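PDB 3MZO: Lin2634 protein, which probably acts as a metal-dependent phosphohydrolase of the HD-domain superfamily, related to the 5'-deoxynucleotidase YfbR, and binds calcium ions. Local coordinates for residues B[163-168]-B[204-208]; B[170-174]-B[208-212]. All blocks are in the same frame, centred on the assembly; numbering follows the deposited sequence. Where two conformers were deposited one is given.

Both interactions join the same two helices, 158-172 and 201-211, and they follow one another along the pair, with centres about 8 Å apart and Ile208 common to both. Interaction 1 (163-168 with 204-208) is the more buried: four of its seven touching residues are enclosed, and branched aliphatic groups do most of the filling. Interaction 2 (170-174 with 208-212) lies where both helices finish, so two of its five touching residues are exposed, and an arginine and Ala212, the last residue modelled, enter the contact. Each pairs a tyrosine hydroxyl with a threonine OG1, Thr205 in the first and Thr209 in the second. Both contacts lie away from the calcium sites.

Interaction 1. Residues B[163-168]-B[204-208]; sequences YSEALA and LTTEI
Ile208 meets helix 163-168 with both of its branches. They diverge at CB, so a beta-branched residue suits this place: CG2 lies 3.9 Å from CG of Leu167 and also reaches the backbone N of Ala168, whereas CD1 points at Ser164, 3.7 Å from its CA. Leu167, with CG anti to the backbone N (chi1 -167°), crosses Thr205 at about a right angle and sets CD2 3.6 Å from the threonine CG2.

On the buried side the Tyr163 hydroxyl donates to Thr205 OG1, over 2.9 Å and at the ring edge; that oxygen also bonds to Leu201 O within its own helix. This is helix-to-helix packing in an all-helical HD-type fold, the two segments running in roughly the same direction at 38°. Leu143 of helix 129-151 and Leu187 of helix 177-191 also pack against Tyr163.

Ser164, Leu204 and Ala168 form the partly exposed side. In the conformer given, Ser164 OG bonds to Val160 O and lies 3.4 Å from CD2 of Leu204. The loose part is Ala168: its CA and that of Ile208 are the nearest pair, 6.2 Å apart, but its small methyl CB stays 4.4 Å from Ile208 CG2.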
loop_
_atom_site.group_PDB
_atom_site.type_symbol
_atom_site.label_atom_id
_atom_site.label_comp_id
_atom_site.label_asym_id
_atom_site.label_seq_id
_atom_site.Cartn_x
_atom_site.Cartn_y
_atom_site.Cartn_z
ATOM N N TYR B 163 18.826 18.405 -4.198
ATOM C CA TYR B 163 19.275 18.598 -5.553
ATOM C C TYR B 163 20.517 19.512 -5.566
ATOM O O TYR B 163 21.541 19.213 -6.212
ATOM C CB TYR B 163 18.128 19.208 -6.378
ATOM C CG TYR B 163 18.489 19.561 -7.797
ATOM C CD1 TYR B 163 19.009 20.821 -8.112
ATOM C CD2 TYR B 163 18.330 18.638 -8.825
ATOM C CE1 TYR B 163 19.338 21.159 -9.422
ATOM C CE2 TYR B 163 18.654 18.965 -10.139
ATOM C CZ TYR B 163 19.167 20.222 -10.429
ATOM O OH TYR B 163 19.492 20.543 -11.727
ATOM N N SER B 164 20.430 20.603 -4.808
ATOM C CA SER B 164 21.511 21.575 -4.739
ATOM C C SER B 164 22.796 20.948 -4.196
ATOM O O SER B 164 23.883 21.140 -4.760
ATOM C CB SER B 164 21.065 22.763 -3.899
ATOM O OG SER B 164 19.942 23.369 -4.507
ATOM N N GLU B 165 22.657 20.175 -3.125
ATOM C CA GLU B 165 23.788 19.512 -2.500
ATOM C C GLU B 165 24.394 18.495 -3.432
ATOM O O GLU B 165 25.620 18.416 -3.537
ATOM C CB GLU B 165 23.377 18.831 -1.195
ATOM C CG GLU B 165 24.531 18.140 -0.403
ATOM C CD GLU B 165 24.981 16.743 -0.955
ATOM O OE1 GLU B 165 24.154 15.961 -1.509
ATOM O OE2 GLU B 165 26.185 16.424 -0.813
ATOM N N ALA B 166 23.536 17.714 -4.092
ATOM C CA ALA B 166 23.983 16.672 -4.994
ATOM C C ALA B 166 24.741 17.290 -6.174
ATOM O O ALA B 166 25.877 16.897 -6.441
ATOM C CB ALA B 166 22.784 15.788 -5.452
ATOM N N LEU B 167 24.171 18.292 -6.836
ATOM C CA LEU B 167 24.878 18.941 -7.933
ATOM C C LEU B 167 26.199 19.610 -7.484
ATOM O O LEU B 167 27.246 19.422 -8.113
ATOM C CB LEU B 167 23.968 19.937 -8.657
ATOM C CG LEU B 167 24.471 20.460 -10.017
ATOM C CD1 LEU B 167 24.831 19.323 -11.064
ATOM C CD2 LEU B 167 23.426 21.409 -10.569
ATOM N N ALA B 168 26.158 20.344 -6.380
ATOM C CA ALA B 168 27.368 20.933 -5.802
ATOM C C ALA B 168 28.464 19.882 -5.669
ATOM O O ALA B 168 29.583 20.087 -6.118
ATOM C CB ALA B 168 27.059 21.552 -4.437
ATOM N N LEU B 204 18.503 27.937 -10.263
ATOM C CA LEU B 204 19.268 27.257 -9.206
ATOM C C LEU B 204 20.501 26.526 -9.755
ATOM O O LEU B 204 21.586 26.558 -9.143
ATOM C CB LEU B 204 18.345 26.280 -8.487
ATOM C CG LEU B 204 18.905 25.472 -7.321
ATOM C CD1 LEU B 204 19.405 26.375 -6.172
ATOM C CD2 LEU B 204 17.819 24.489 -6.861
ATOM N N THR B 205 20.326 25.885 -10.916
ATOM C CA THR B 205 21.414 25.153 -11.571
ATOM C C THR B 205 22.499 26.121 -12.074
ATOM O O THR B 205 23.701 25.847 -11.917
ATOM C CB THR B 205 20.888 24.231 -12.740
ATOM O OG1 THR B 205 19.803 23.408 -12.279
ATOM C CG2 THR B 205 22.002 23.336 -13.282
ATOM N N THR B 206 22.085 27.252 -12.662
ATOM C CA THR B 206 23.027 28.315 -13.011
ATOM C C THR B 206 23.805 28.760 -11.764
ATOM O O THR B 206 25.035 28.826 -11.784
ATOM C CB THR B 206 22.296 29.539 -13.643
ATOM O OG1 THR B 206 21.870 29.200 -14.968
ATOM C CG2 THR B 206 23.195 30.790 -13.688
ATOM N N GLU B 207 23.077 29.049 -10.689
ATOM C CA GLU B 207 23.686 29.469 -9.417
ATOM C C GLU B 207 24.719 28.497 -8.882
ATOM O O GLU B 207 25.829 28.907 -8.516
ATOM C CB GLU B 207 22.612 29.674 -8.353
ATOM C CG GLU B 207 21.902 31.018 -8.490
ATOM C CD GLU B 207 20.660 31.133 -7.610
ATOM O OE1 GLU B 207 20.369 30.199 -6.823
ATOM O OE2 GLU B 207 19.975 32.172 -7.711
ATOM N N ILE B 208 24.350 27.213 -8.850
ATOM C CA ILE B 208 25.254 26.164 -8.395
ATOM C C ILE B 208 26.507 26.104 -9.281
ATOM O O ILE B 208 27.621 25.952 -8.763
ATOM C CB ILE B 208 24.525 24.782 -8.327
ATOM C CG1 ILE B 208 23.433 24.815 -7.254
ATOM C CG2 ILE B 208 25.510 23.641 -8.033
ATOM C CD1 ILE B 208 22.307 23.863 -7.511
#

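Interaction 2. Residues B[170-174]-B[208-212]; sequences IYEYR and ITTKA
Tyr171 reaches across to helix 201-211 and spreads its contacts over residues 208 to 212. It has the largest area buried by this contact, followed by Ala212 and then Thr209. The methyl of Ala212 lies against the root of the tyrosine, its CB 3.6 Å from CG and 3.7 Å from CB of Tyr171, in an oblique approach to the ring. A methyl group is short enough to sit there while the two backbones stay close, the CA atoms of Tyr171 and Ala212 being 6.5 Å apart. Farther along the ring, CD2 touches CG2 of Ile208 at 4.2 Å.

The polar end of Tyr171 meets Thr209. Its OH and Thr209 OG1 are hydrogen-bonded, but the modelled separation of 2.5 Å is doubtfully short, and either hydroxyl could be the donor. The threonine oxygen lies obliquely to the ring. With OG1 beside its own backbone N (chi1 -54°), Thr209 is also bonded to Thr205 O one turn earlier. Threonine brings a methyl here as well as a hydroxyl, and its CG2 crowds the tyrosine, 3.0 Å from OH and 3.7 Å from CZ of Tyr171, so the spot is tightly packed in the model.

Arg174 adds a more exposed margin. In the conformer given, its chain bends at chi3 (85°) and carries NH2 to 3.3 Å from CB of Ala212, which lies at the edge of the guanidinium; the approach is close and should be taken as tentative.

The arrangement joins the C-terminal ends of helices 158-172 and 201-211 by side-chain packing. Tyr171 also touches Leu183 of helix 177-191, and through Ile170 and Tyr173 the end of helix 158-172 rests against both that helix and helix 129-151.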
loop_
_atom_site.group_PDB
_atom_site.type_symbol
_atom_site.label_atom_id
_atom_site.label_comp_id
_atom_site.label_asym_id
_atom_site.label_seq_id
_atom_site.Cartn_x
_atom_site.Cartn_y
_atom_site.Cartn_z
ATOM N N ILE B 170 28.706 16.810 -7.184
ATOM C CA ILE B 170 29.124 16.370 -8.517
ATOM C C ILE B 170 30.170 17.346 -9.124
ATOM O O ILE B 170 31.159 16.917 -9.747
ATOM C CB ILE B 170 27.885 16.190 -9.461
ATOM C CG1 ILE B 170 27.050 14.997 -9.003
ATOM C CG2 ILE B 170 28.310 15.975 -10.905
ATOM C CD1 ILE B 170 25.679 14.908 -9.635
ATOM N N TYR B 171 29.971 18.650 -8.933
ATOM C CA TYR B 171 30.919 19.653 -9.454
ATOM C C TYR B 171 32.303 19.557 -8.886
ATOM O O TYR B 171 33.242 19.963 -9.550
ATOM C CB TYR B 171 30.450 21.077 -9.202
ATOM C CG TYR B 171 29.764 21.645 -10.377
ATOM C CD1 TYR B 171 30.492 22.062 -11.497
ATOM C CD2 TYR B 171 28.379 21.753 -10.396
ATOM C CE1 TYR B 171 29.854 22.583 -12.607
ATOM C CE2 TYR B 171 27.723 22.271 -11.493
ATOM C CZ TYR B 171 28.461 22.683 -12.600
ATOM O OH TYR B 171 27.781 23.206 -13.676
ATOM N N GLU B 172 32.430 19.060 -7.658
ATOM C CA GLU B 172 33.733 18.847 -7.004
ATOM C C GLU B 172 34.573 17.856 -7.798
ATOM O O GLU B 172 35.792 17.809 -7.663
ATOM C CB GLU B 172 33.580 18.269 -5.585
ATOM C CG GLU B 172 32.966 19.192 -4.532
ATOM C CD GLU B 172 32.904 18.536 -3.154
ATOM O OE1 GLU B 172 33.654 17.567 -2.893
ATOM O OE2 GLU B 172 32.095 18.979 -2.331
ATOM N N TYR B 173 33.906 17.026 -8.605
ATOM C CA TYR B 173 34.601 15.953 -9.343
ATOM C C TYR B 173 34.740 16.267 -10.852
ATOM O O TYR B 173 34.957 15.363 -11.688
ATOM C CB TYR B 173 33.849 14.630 -9.128
ATOM C CG TYR B 173 33.863 14.070 -7.703
ATOM C CD1 TYR B 173 32.926 14.466 -6.751
ATOM C CD2 TYR B 173 34.766 13.080 -7.341
ATOM C CE1 TYR B 173 32.936 13.918 -5.456
ATOM C CE2 TYR B 173 34.763 12.523 -6.073
ATOM C CZ TYR B 173 33.849 12.946 -5.135
ATOM O OH TYR B 173 33.903 12.371 -3.879
ATOM N N ARG B 174 34.662 17.545 -11.208
ATOM C CA ARG B 174 34.653 17.967 -12.618
ATOM C C ARG B 174 35.947 17.683 -13.389
ATOM O O ARG B 174 35.961 17.824 -14.603
ATOM C CB ARG B 174 34.289 19.457 -12.741
ATOM C CG ARG B 174 35.313 20.414 -12.137
ATOM C CD ARG B 174 34.947 21.886 -12.372
ATOM N NE ARG B 174 34.035 22.392 -11.354
ATOM C CZ ARG B 174 34.435 22.834 -10.169
ATOM N NH1 ARG B 174 35.732 22.855 -9.872
ATOM N NH2 ARG B 174 33.537 23.261 -9.292
ATOM N N ILE B 208 24.350 27.213 -8.850
ATOM C CA ILE B 208 25.254 26.164 -8.395
ATOM C C ILE B 208 26.507 26.104 -9.281
ATOM O O ILE B 208 27.621 25.952 -8.763
ATOM C CB ILE B 208 24.525 24.782 -8.327
ATOM C CG1 ILE B 208 23.433 24.815 -7.254
ATOM C CG2 ILE B 208 25.510 23.641 -8.033
ATOM C CD1 ILE B 208 22.307 23.863 -7.511
ATOM N N THR B 209 26.333 26.241 -10.601
ATOM C CA THR B 209 27.473 26.250 -11.555
ATOM C C THR B 209 28.374 27.493 -11.414
ATOM O O THR B 209 29.600 27.388 -11.571
ATOM C CB THR B 209 26.997 26.203 -13.030
ATOM O OG1 THR B 209 26.125 25.085 -13.224
ATOM C CG2 THR B 209 28.195 26.131 -13.997
ATOM N N THR B 210 27.750 28.654 -11.164
ATOM C CA THR B 210 28.460 29.931 -10.906
ATOM C C THR B 210 29.252 29.818 -9.604
ATOM O O THR B 210 30.457 30.116 -9.582
ATOM C CB THR B 210 27.482 31.146 -10.757
ATOM O OG1 THR B 210 26.655 31.275 -11.922
ATOM C CG2 THR B 210 28.249 32.457 -10.529
ATOM N N LYS B 211 28.553 29.389 -8.536
ATOM C CA LYS B 211 29.161 29.083 -7.229
ATOM C C LYS B 211 30.336 28.110 -7.405
ATOM O O LYS B 211 31.408 28.327 -6.821
ATOM C CB LYS B 211 28.124 28.515 -6.248
ATOM N N ALA B 212 30.136 27.071 -8.230
ATOM C CA ALA B 212 31.185 26.111 -8.593
ATOM C C ALA B 212 31.738 26.423 -9.979
ATOM O O ALA B 212 32.553 27.318 -10.150
ATOM C CB ALA B 212 30.622 24.680 -8.563
#